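Local coordinates for protein lipoxygenase (Cyanothece sp., PDB 5EK8) that probably oxygenates polyunsaturated fatty acids as a non-heme iron lipoxygenase of 9R specificity, adding both atoms of molecular oxygen, at residues T434-D439 with K536-I541; K438-R443 with T518-K523; I462-V467 with C558-I563. All blocks are in the same frame, centred on the assembly; numbering follows the deposited sequence.

Interaction 1 (T434-D439 with K536-I541); sequences TYDWKD and KVIRPI
Asp436 and Arg539 tie together two loops of the largely helical lipoxygenase domain around an Asx turn, a worked example of how one carboxylate can organise chain that has no regular secondary structure. The polar contacts centre on that carboxylate. The backbone N of Arg539 lies 2.7 Å from Asp436 OD1, in a nearly straight bond (168°). Arg539 NH1 adds a salt bridge to Asp436 OD2 at 2.6 Å. OD2 lies at the guanidinium edge, but the planes are 64° apart and NH1 comes in from above the carboxylate plane. From the opposite face of that plane the backbone N of Lys438 reaches Asp436 OD2 at 3.0 Å and closes the turn. Placing CG of Asp436 opposite its own N (chi1 -178°) carries the carboxylate over to 536-541. A leucine here would probably leave the guanidinium without this counter-charge and the backbone N atoms of Lys438 and Arg539 without their acceptor. Arg539 NE and NH2 reach further, to the carbonyls of Pro527 and Leu526. Separately, Trp437 NE1 donates to Arg539 O at 2.7 Å, close to the indole plane.

Apolar packing fills in around these bonds. Lys438 crosses the arginine chain, its CD 3.6 Å from Arg539 CD. Ile538 CG2 sits at the indole edge, near Trp437 CD1. Lys438 CB lies over the rim of one face of the ring, and Ile541 CG1 packs obliquely 3.7 Å from Trp437 CZ2.

Interaction 2 (K438-R443 with T518-K523); sequences KDWQPR and TGELDK
Glu520 OE2 is gripped twice by Arg443. The backbone N of Arg443 meets the anti side of Glu520 OE2 at 2.9 Å. Arg443 NE takes the syn side of Glu520 OE2 at 2.6 Å in an almost straight bond. Arg443 NH2 completes the side-on salt bridge through the syn lone pair of Glu520 OE1 at 2.7 Å. The planes lie 36° apart, and the arginine's bend at chi3 (66°) brings NE round. NH1 binds the carbonyl of Pro260.

The contact joins the loop leading to helix 451-473 with the loop after strand 513-515, an edge strand of the six-stranded antiparallel sheet. Its second shared acceptor is Gly519 O. Gln441 N bonds to Gly519 O at 2.8 Å from one face of the carbonyl plane, and Lys523 NZ to the same Gly519 O at 2.7 Å from the other. The ammonium takes Leu521 O, and Asp439 O weakly.

Trp440 lies alongside Glu520, whose CA sits over its five-membered ring in a CH-pi contact. The indole meets His561 and His565 edge-to-face.

With Glu520 OE2 and Gly519 O each taking two donors, directed polar bonds hold the loop pair, and the arginine probably neutralises much of the glutamate charge.

Interaction 3 (I462-V467 with C558-I563); sequences ILTEYV and CCRHII
The phenol ring of Tyr466 turns an edge, not a face, to helix 558-563: Ile563 CD1 lies near the ring plane, 3.6 Å from Tyr466 CE2, and the two side chains cross at about a right angle. The ring comes to this position with its CG trans to the backbone N (chi1 168°). Met386 of helix 383-391 touches both Tyr466 and Ile563, so a third helix joins the packing.

The other branch of the same isoleucine serves a second partner. Ile563 CG2 rests 3.6 Å from Leu463 CD2, the two side chains sliding past each other in opposite directions, and Leu463 CD1 also comes 3.8 Å from the carbonyl atom Arg560 O. The side chain of Ile563 is about 11 Å from that of His570.

Arg560 works here through its aliphatic part. Its CG lies 3.8 Å from Val467 CG2, while its CD passes Thr464 OG1. Arg560 NH2 bonds to Gln557 OE1 and Thr464 OG1 to the carbonyl of Trp460, each within its own helix. No hydrogen bond links the two segments, and the contact is one of shape.

The axes of segments 462-467 and 558-563 approach to 9.9 Å, with N-to-C directions 132° apart, an inclined antiparallel crossing. Such helix-on-helix packing belongs to the helical core of lipoxygenases, within which helix 549-574 goes on to carry His570 and Asn574 to the iron.

Interactions 1 and 2 start from the same loop, between helices 421-432 and 451-473, and share Lys438 and Asp439; their centres are 11 Å apart. Helix 451-473 then supplies the first half of interaction 3, and the partners return in the order 518-523, 536-541 and 558-563, so interaction 3 alternates along the chain with each of the others. Its centre lies 16 Å from that of interaction 1 and 14 Å from that of interaction 2. The common meeting point is helix 549-574, whose His561 packs against Trp437 and Trp440. Two loop contacts and a helix pair thus converge on this one helix, on its way to the metal site.

Interaction 1 (T434-D439 with K536-I541)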
loop_
_atom_site.group_PDB
_atom_site.type_symbol
_atom_site.label_atom_id
_atom_site.label_comp_id
_atom_site.label_asym_id
_atom_site.label_seq_id
_atom_site.Cartn_x
_atom_site.Cartn_y
_atom_site.Cartn_z
ATOM N N THR A 434 -4.634 -10.124 -11.704
ATOM C CA THR A 434 -4.947 -9.482 -12.980
ATOM C C THR A 434 -4.339 -8.087 -13.142
ATOM O O THR A 434 -4.456 -7.477 -14.207
ATOM C CB THR A 434 -6.468 -9.345 -13.180
ATOM O OG1 THR A 434 -6.957 -8.254 -12.388
ATOM C CG2 THR A 434 -7.182 -10.621 -12.779
ATOM N N TYR A 435 -3.698 -7.576 -12.094
ATOM C CA TYR A 435 -3.191 -6.203 -12.114
ATOM C C TYR A 435 -1.836 -6.092 -12.794
ATOM O O TYR A 435 -0.854 -6.668 -12.332
ATOM C CB TYR A 435 -3.095 -5.642 -10.692
ATOM C CG TYR A 435 -4.431 -5.370 -10.035
ATOM C CD1 TYR A 435 -5.545 -5.040 -10.794
ATOM C CD2 TYR A 435 -4.575 -5.441 -8.651
ATOM C CE1 TYR A 435 -6.771 -4.788 -10.193
ATOM C CE2 TYR A 435 -5.801 -5.186 -8.037
ATOM C CZ TYR A 435 -6.893 -4.865 -8.818
ATOM O OH TYR A 435 -8.112 -4.619 -8.235
ATOM N N ASP A 436 -1.789 -5.348 -13.895
ATOM C CA ASP A 436 -0.534 -5.093 -14.597
ATOM C C ASP A 436 -0.396 -3.601 -14.921
ATOM O O ASP A 436 -1.370 -2.853 -14.863
ATOM C CB ASP A 436 -0.453 -5.940 -15.874
ATOM C CG ASP A 436 0.852 -5.747 -16.626
ATOM O OD1 ASP A 436 1.919 -6.052 -16.052
ATOM O OD2 ASP A 436 0.810 -5.281 -17.785
ATOM N N TRP A 437 0.818 -3.175 -15.262
ATOM C CA TRP A 437 1.107 -1.771 -15.530
ATOM C C TRP A 437 0.837 -1.341 -16.973
ATOM O O TRP A 437 0.623 -0.158 -17.234
ATOM C CB TRP A 437 2.567 -1.469 -15.189
ATOM C CG TRP A 437 3.529 -2.412 -15.849
ATOM C CD1 TRP A 437 4.033 -3.565 -15.324
ATOM C CD2 TRP A 437 4.099 -2.287 -17.162
ATOM N NE1 TRP A 437 4.883 -4.161 -16.222
ATOM C CE2 TRP A 437 4.939 -3.398 -17.358
ATOM C CE3 TRP A 437 3.982 -1.343 -18.183
ATOM C CZ2 TRP A 437 5.657 -3.594 -18.541
ATOM C CZ3 TRP A 437 4.690 -1.542 -19.358
ATOM C CH2 TRP A 437 5.519 -2.657 -19.525
ATOM N N LYS A 438 0.845 -2.293 -17.902
ATOM C CA LYS A 438 0.838 -1.961 -19.327
ATOM C C LYS A 438 -0.500 -1.433 -19.831
ATOM O O LYS A 438 -1.560 -1.966 -19.495
ATOM C CB LYS A 438 1.254 -3.175 -20.162
ATOM C CG LYS A 438 1.788 -2.791 -21.534
ATOM C CD LYS A 438 2.326 -3.982 -22.300
ATOM C CE LYS A 438 3.072 -3.535 -23.547
ATOM N NZ LYS A 438 3.557 -4.697 -24.340
ATOM N N ASP A 439 -0.424 -0.373 -20.638
ATOM C CA ASP A 439 -1.585 0.270 -21.256
ATOM C C ASP A 439 -2.635 0.737 -20.243
ATOM O O ASP A 439 -3.774 1.036 -20.607
ATOM C CB ASP A 439 -2.234 -0.669 -22.278
ATOM C CG ASP A 439 -1.526 -0.652 -23.629
ATOM O OD1 ASP A 439 -0.367 -0.185 -23.698
ATOM O OD2 ASP A 439 -2.133 -1.111 -24.623
ATOM N N LYS A 536 2.592 -15.221 -16.236
ATOM C CA LYS A 536 2.689 -14.299 -15.109
ATOM C C LYS A 536 1.884 -13.014 -15.329
ATOM O O LYS A 536 1.757 -12.531 -16.456
ATOM C CB LYS A 536 4.155 -13.973 -14.832
ATOM C CG LYS A 536 5.030 -15.204 -14.652
ATOM C CD LYS A 536 4.433 -16.191 -13.650
ATOM C CE LYS A 536 4.300 -15.581 -12.254
ATOM N NZ LYS A 536 5.617 -15.227 -11.663
ATOM N N VAL A 537 1.343 -12.472 -14.239
ATOM C CA VAL A 537 0.446 -11.322 -14.316
ATOM C C VAL A 537 1.185 -10.042 -14.727
ATOM O O VAL A 537 0.665 -9.257 -15.517
ATOM C CB VAL A 537 -0.302 -11.097 -12.971
ATOM C CG1 VAL A 537 0.668 -10.954 -11.819
ATOM C CG2 VAL A 537 -1.207 -9.882 -13.055
ATOM N N ILE A 538 2.399 -9.837 -14.223
ATOM C CA ILE A 538 3.152 -8.642 -14.595
ATOM C C ILE A 538 3.919 -8.845 -15.903
ATOM O O ILE A 538 4.685 -9.796 -16.052
ATOM C CB ILE A 538 4.150 -8.208 -13.491
ATOM C CG1 ILE A 538 3.416 -7.889 -12.190
ATOM C CG2 ILE A 538 4.931 -6.981 -13.933
ATOM C CD1 ILE A 538 2.399 -6.799 -12.327
ATOM N N ARG A 539 3.703 -7.936 -16.848
ATOM C CA ARG A 539 4.415 -7.959 -18.117
ATOM C C ARG A 539 5.819 -7.374 -17.975
ATOM O O ARG A 539 6.022 -6.422 -17.220
ATOM C CB ARG A 539 3.620 -7.197 -19.175
ATOM C CG ARG A 539 2.264 -7.822 -19.479
ATOM C CD ARG A 539 1.527 -7.043 -20.556
ATOM N NE ARG A 539 0.250 -7.655 -20.908
ATOM C CZ ARG A 539 -0.900 -7.392 -20.300
ATOM N NH1 ARG A 539 -0.943 -6.521 -19.298
ATOM N NH2 ARG A 539 -2.012 -8.003 -20.692
ATOM N N PRO A 540 6.799 -7.949 -18.698
ATOM C CA PRO A 540 8.184 -7.467 -18.636
ATOM C C PRO A 540 8.390 -6.097 -19.283
ATOM O O PRO A 540 7.875 -5.832 -20.368
ATOM C CB PRO A 540 8.959 -8.539 -19.403
ATOM C CG PRO A 540 7.958 -9.119 -20.336
ATOM C CD PRO A 540 6.661 -9.114 -19.592
ATOM N N ILE A 541 9.141 -5.238 -18.599
ATOM C CA ILE A 541 9.491 -3.915 -19.103
ATOM C C ILE A 541 10.543 -4.042 -20.198
ATOM O O ILE A 541 10.487 -3.363 -21.224
ATOM C CB ILE A 541 10.023 -3.006 -17.968
ATOM C CG1 ILE A 541 8.921 -2.743 -16.935
ATOM C CG2 ILE A 541 10.582 -1.702 -18.523
ATOM C CD1 ILE A 541 9.424 -2.143 -15.642
#

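Interaction 2 (K438-R443 with T518-K523)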
loop_
_atom_site.group_PDB
_atom_site.type_symbol
_atom_site.label_atom_id
_atom_site.label_comp_id
_atom_site.label_asym_id
_atom_site.label_seq_id
_atom_site.Cartn_x
_atom_site.Cartn_y
_atom_site.Cartn_z
ATOM N N LYS A 438 0.845 -2.293 -17.902
ATOM C CA LYS A 438 0.838 -1.961 -19.327
ATOM C C LYS A 438 -0.500 -1.433 -19.831
ATOM O O LYS A 438 -1.560 -1.966 -19.495
ATOM C CB LYS A 438 1.254 -3.175 -20.162
ATOM C CG LYS A 438 1.788 -2.791 -21.534
ATOM C CD LYS A 438 2.326 -3.982 -22.300
ATOM C CE LYS A 438 3.072 -3.535 -23.547
ATOM N NZ LYS A 438 3.557 -4.697 -24.340
ATOM N N ASP A 439 -0.424 -0.373 -20.638
ATOM C CA ASP A 439 -1.585 0.270 -21.256
ATOM C C ASP A 439 -2.635 0.737 -20.243
ATOM O O ASP A 439 -3.774 1.036 -20.607
ATOM C CB ASP A 439 -2.234 -0.669 -22.278
ATOM C CG ASP A 439 -1.526 -0.652 -23.629
ATOM O OD1 ASP A 439 -0.367 -0.185 -23.698
ATOM O OD2 ASP A 439 -2.133 -1.111 -24.623
ATOM N N TRP A 440 -2.245 0.806 -18.974
ATOM C CA TRP A 440 -3.149 1.242 -17.921
ATOM C C TRP A 440 -3.299 2.762 -17.942
ATOM O O TRP A 440 -2.311 3.492 -18.012
ATOM C CB TRP A 440 -2.644 0.768 -16.554
ATOM C CG TRP A 440 -3.640 0.928 -15.442
ATOM C CD1 TRP A 440 -4.450 -0.038 -14.924
ATOM C CD2 TRP A 440 -3.925 2.126 -14.709
ATOM N NE1 TRP A 440 -5.222 0.481 -13.913
ATOM C CE2 TRP A 440 -4.922 1.809 -13.763
ATOM C CE3 TRP A 440 -3.435 3.435 -14.760
ATOM C CZ2 TRP A 440 -5.440 2.754 -12.879
ATOM C CZ3 TRP A 440 -3.952 4.370 -13.884
ATOM C CH2 TRP A 440 -4.940 4.024 -12.953
ATOM N N GLN A 441 -4.541 3.229 -17.885
ATOM C CA GLN A 441 -4.833 4.659 -17.832
ATOM C C GLN A 441 -6.117 4.902 -17.036
ATOM O O GLN A 441 -7.019 4.062 -17.040
ATOM C CB GLN A 441 -4.950 5.240 -19.242
ATOM C CG GLN A 441 -6.014 4.584 -20.093
ATOM C CD GLN A 441 -6.075 5.155 -21.492
ATOM O OE1 GLN A 441 -5.370 6.109 -21.817
ATOM N NE2 GLN A 441 -6.924 4.568 -22.333
ATOM N N PRO A 442 -6.198 6.046 -16.333
ATOM C CA PRO A 442 -7.361 6.347 -15.489
ATOM C C PRO A 442 -8.661 6.468 -16.278
ATOM O O PRO A 442 -8.641 6.846 -17.452
ATOM C CB PRO A 442 -6.993 7.691 -14.849
ATOM C CG PRO A 442 -5.512 7.779 -14.948
ATOM C CD PRO A 442 -5.163 7.087 -16.231
ATOM N N ARG A 443 -9.774 6.144 -15.625
ATOM C CA ARG A 443 -11.103 6.252 -16.227
ATOM C C ARG A 443 -11.398 7.672 -16.704
ATOM O O ARG A 443 -10.775 8.629 -16.247
ATOM C CB ARG A 443 -12.172 5.813 -15.224
ATOM C CG ARG A 443 -12.295 6.744 -14.021
ATOM C CD ARG A 443 -12.955 6.059 -12.827
ATOM N NE ARG A 443 -12.129 4.981 -12.286
ATOM C CZ ARG A 443 -12.449 4.257 -11.216
ATOM N NH1 ARG A 443 -13.579 4.494 -10.563
ATOM N NH2 ARG A 443 -11.635 3.298 -10.792
ATOM N N THR A 518 -12.455 1.244 -20.132
ATOM C CA THR A 518 -11.647 0.030 -20.018
ATOM C C THR A 518 -10.167 0.285 -19.763
ATOM O O THR A 518 -9.383 -0.658 -19.664
ATOM C CB THR A 518 -11.772 -0.845 -21.286
ATOM O OG1 THR A 518 -11.622 -0.027 -22.454
ATOM C CG2 THR A 518 -13.125 -1.536 -21.324
ATOM N N GLY A 519 -9.792 1.555 -19.652
ATOM C CA GLY A 519 -8.401 1.935 -19.485
ATOM C C GLY A 519 -7.711 1.399 -18.240
ATOM O O GLY A 519 -6.501 1.194 -18.241
ATOM N N GLU A 520 -8.469 1.187 -17.169
ATOM C CA GLU A 520 -7.899 0.686 -15.921
ATOM C C GLU A 520 -7.933 -0.834 -15.893
ATOM O O GLU A 520 -7.242 -1.474 -15.101
ATOM C CB GLU A 520 -8.660 1.234 -14.710
ATOM C CG GLU A 520 -8.738 2.752 -14.610
ATOM C CD GLU A 520 -9.538 3.205 -13.396
ATOM O OE1 GLU A 520 -9.867 2.343 -12.547
ATOM O OE2 GLU A 520 -9.839 4.417 -13.293
ATOM N N LEU A 521 -8.751 -1.400 -16.769
ATOM C CA LEU A 521 -9.035 -2.826 -16.741
ATOM C C LEU A 521 -7.926 -3.686 -17.324
ATOM O O LEU A 521 -7.060 -3.212 -18.061
ATOM C CB LEU A 521 -10.335 -3.111 -17.485
ATOM C CG LEU A 521 -11.578 -2.472 -16.870
ATOM C CD1 LEU A 521 -12.778 -2.824 -17.706
ATOM C CD2 LEU A 521 -11.767 -2.927 -15.432
ATOM N N ASP A 522 -7.971 -4.964 -16.973
ATOM C CA ASP A 522 -7.050 -5.952 -17.500
ATOM C C ASP A 522 -7.193 -6.067 -19.015
ATOM O O ASP A 522 -8.305 -6.153 -19.532
ATOM C CB ASP A 522 -7.310 -7.300 -16.830
ATOM C CG ASP A 522 -6.473 -8.412 -17.408
ATOM O OD1 ASP A 522 -6.882 -9.584 -17.277
ATOM O OD2 ASP A 522 -5.405 -8.121 -17.984
ATOM N N LYS A 523 -6.069 -6.044 -19.721
ATOM C CA LYS A 523 -6.067 -6.296 -21.161
ATOM C C LYS A 523 -5.590 -7.717 -21.456
ATOM O O LYS A 523 -4.389 -7.950 -21.589
ATOM C CB LYS A 523 -5.176 -5.294 -21.900
ATOM C CG LYS A 523 -5.697 -3.879 -21.928
ATOM C CD LYS A 523 -5.289 -3.116 -20.683
ATOM C CE LYS A 523 -5.911 -1.733 -20.670
ATOM N NZ LYS A 523 -5.780 -1.126 -19.341
#

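Interaction 3 (I462-V467 with C558-I563)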
loop_
_atom_site.group_PDB
_atom_site.type_symbol
_atom_site.label_atom_id
_atom_site.label_comp_id
_atom_site.label_asym_id
_atom_site.label_seq_id
_atom_site.Cartn_x
_atom_site.Cartn_y
_atom_site.Cartn_z
ATOM N N ILE A 462 -0.080 15.356 -15.267
ATOM C CA ILE A 462 1.067 15.840 -14.499
ATOM C C ILE A 462 2.184 14.792 -14.456
ATOM O O ILE A 462 3.353 15.096 -14.721
ATOM C CB ILE A 462 0.674 16.214 -13.062
ATOM C CG1 ILE A 462 -0.311 17.381 -13.066
ATOM C CG2 ILE A 462 1.904 16.594 -12.262
ATOM C CD1 ILE A 462 -0.800 17.751 -11.692
ATOM N N LEU A 463 1.812 13.556 -14.132
ATOM C CA LEU A 463 2.760 12.446 -14.094
ATOM C C LEU A 463 3.397 12.209 -15.458
ATOM O O LEU A 463 4.568 11.867 -15.550
ATOM C CB LEU A 463 2.079 11.163 -13.607
ATOM C CG LEU A 463 1.523 11.200 -12.180
ATOM C CD1 LEU A 463 1.186 9.801 -11.702
ATOM C CD2 LEU A 463 2.492 11.885 -11.220
ATOM N N THR A 464 2.625 12.397 -16.519
ATOM C CA THR A 464 3.151 12.242 -17.866
ATOM C C THR A 464 4.250 13.262 -18.139
ATOM O O THR A 464 5.356 12.894 -18.557
ATOM C CB THR A 464 2.048 12.390 -18.910
ATOM O OG1 THR A 464 1.023 11.423 -18.655
ATOM C CG2 THR A 464 2.614 12.177 -20.299
ATOM N N GLU A 465 3.942 14.537 -17.894
ATOM C CA GLU A 465 4.930 15.609 -18.030
ATOM C C GLU A 465 6.185 15.301 -17.221
ATOM O O GLU A 465 7.310 15.370 -17.730
ATOM C CB GLU A 465 4.351 16.947 -17.576
ATOM C CG GLU A 465 3.229 17.497 -18.434
ATOM C CD GLU A 465 2.718 18.841 -17.922
ATOM O OE1 GLU A 465 3.554 19.720 -17.611
ATOM O OE2 GLU A 465 1.481 19.014 -17.820
ATOM N N TYR A 466 5.974 14.953 -15.955
ATOM C CA TYR A 466 7.066 14.651 -15.040
ATOM C C TYR A 466 7.967 13.541 -15.567
ATOM O O TYR A 466 9.176 13.726 -15.681
ATOM C CB TYR A 466 6.513 14.266 -13.668
ATOM C CG TYR A 466 7.534 13.662 -12.732
ATOM C CD1 TYR A 466 8.708 14.342 -12.411
ATOM C CD2 TYR A 466 7.318 12.417 -12.156
ATOM C CE1 TYR A 466 9.642 13.791 -11.553
ATOM C CE2 TYR A 466 8.242 11.860 -11.297
ATOM C CZ TYR A 466 9.401 12.549 -10.997
ATOM O OH TYR A 466 10.315 11.983 -10.134
ATOM N N VAL A 467 7.367 12.400 -15.894
ATOM C CA VAL A 467 8.105 11.231 -16.361
ATOM C C VAL A 467 8.884 11.536 -17.634
ATOM O O VAL A 467 10.070 11.210 -17.736
ATOM C CB VAL A 467 7.167 10.034 -16.623
ATOM C CG1 VAL A 467 7.919 8.894 -17.295
ATOM C CG2 VAL A 467 6.531 9.563 -15.330
ATOM N N CYS A 558 5.288 2.096 -16.658
ATOM C CA CYS A 558 5.357 1.427 -15.365
ATOM C C CYS A 558 5.567 2.457 -14.251
ATOM O O CYS A 558 4.945 2.388 -13.186
ATOM C CB CYS A 558 6.479 0.387 -15.362
ATOM S SG CYS A 558 6.567 -0.642 -13.875
ATOM N N CYS A 559 6.437 3.423 -14.519
ATOM C CA CYS A 559 6.716 4.500 -13.579
ATOM C C CYS A 559 5.469 5.336 -13.295
ATOM O O CYS A 559 5.161 5.630 -12.133
ATOM C CB CYS A 559 7.841 5.379 -14.116
ATOM S SG CYS A 559 9.479 4.592 -14.070
ATOM N N ARG A 560 4.757 5.706 -14.359
ATOM C CA ARG A 560 3.474 6.400 -14.231
ATOM C C ARG A 560 2.498 5.622 -13.352
ATOM O O ARG A 560 1.852 6.184 -12.467
ATOM C CB ARG A 560 2.838 6.627 -15.604
ATOM C CG ARG A 560 3.357 7.831 -16.362
ATOM C CD ARG A 560 2.490 8.105 -17.585
ATOM N NE ARG A 560 2.540 7.026 -18.572
ATOM C CZ ARG A 560 3.374 6.993 -19.608
ATOM N NH1 ARG A 560 4.241 7.978 -19.799
ATOM N NH2 ARG A 560 3.343 5.975 -20.457
ATOM N N HIS A 561 2.395 4.324 -13.613
ATOM C CA HIS A 561 1.506 3.440 -12.866
ATOM C C HIS A 561 1.828 3.445 -11.365
ATOM O O HIS A 561 0.969 3.746 -10.518
ATOM C CB HIS A 561 1.612 2.021 -13.432
ATOM C CG HIS A 561 0.552 1.087 -12.943
ATOM N ND1 HIS A 561 -0.763 1.172 -13.349
ATOM C CD2 HIS A 561 0.611 0.043 -12.084
ATOM C CE1 HIS A 561 -1.467 0.223 -12.759
ATOM N NE2 HIS A 561 -0.655 -0.480 -11.987
ATOM N N ILE A 562 3.083 3.118 -11.060
ATOM C CA ILE A 562 3.585 3.088 -9.692
ATOM C C ILE A 562 3.316 4.399 -8.964
ATOM O O ILE A 562 2.686 4.413 -7.902
ATOM C CB ILE A 562 5.100 2.799 -9.659
ATOM C CG1 ILE A 562 5.385 1.391 -10.184
ATOM C CG2 ILE A 562 5.650 2.971 -8.245
ATOM C CD1 ILE A 562 6.861 1.121 -10.434
ATOM N N ILE A 563 3.782 5.498 -9.552
ATOM C CA ILE A 563 3.624 6.808 -8.933
ATOM C C ILE A 563 2.154 7.130 -8.719
ATOM O O ILE A 563 1.773 7.634 -7.662
ATOM C CB ILE A 563 4.275 7.921 -9.775
ATOM C CG1 ILE A 563 5.792 7.738 -9.811
ATOM C CG2 ILE A 563 3.940 9.286 -9.200
ATOM C CD1 ILE A 563 6.507 8.743 -10.680
#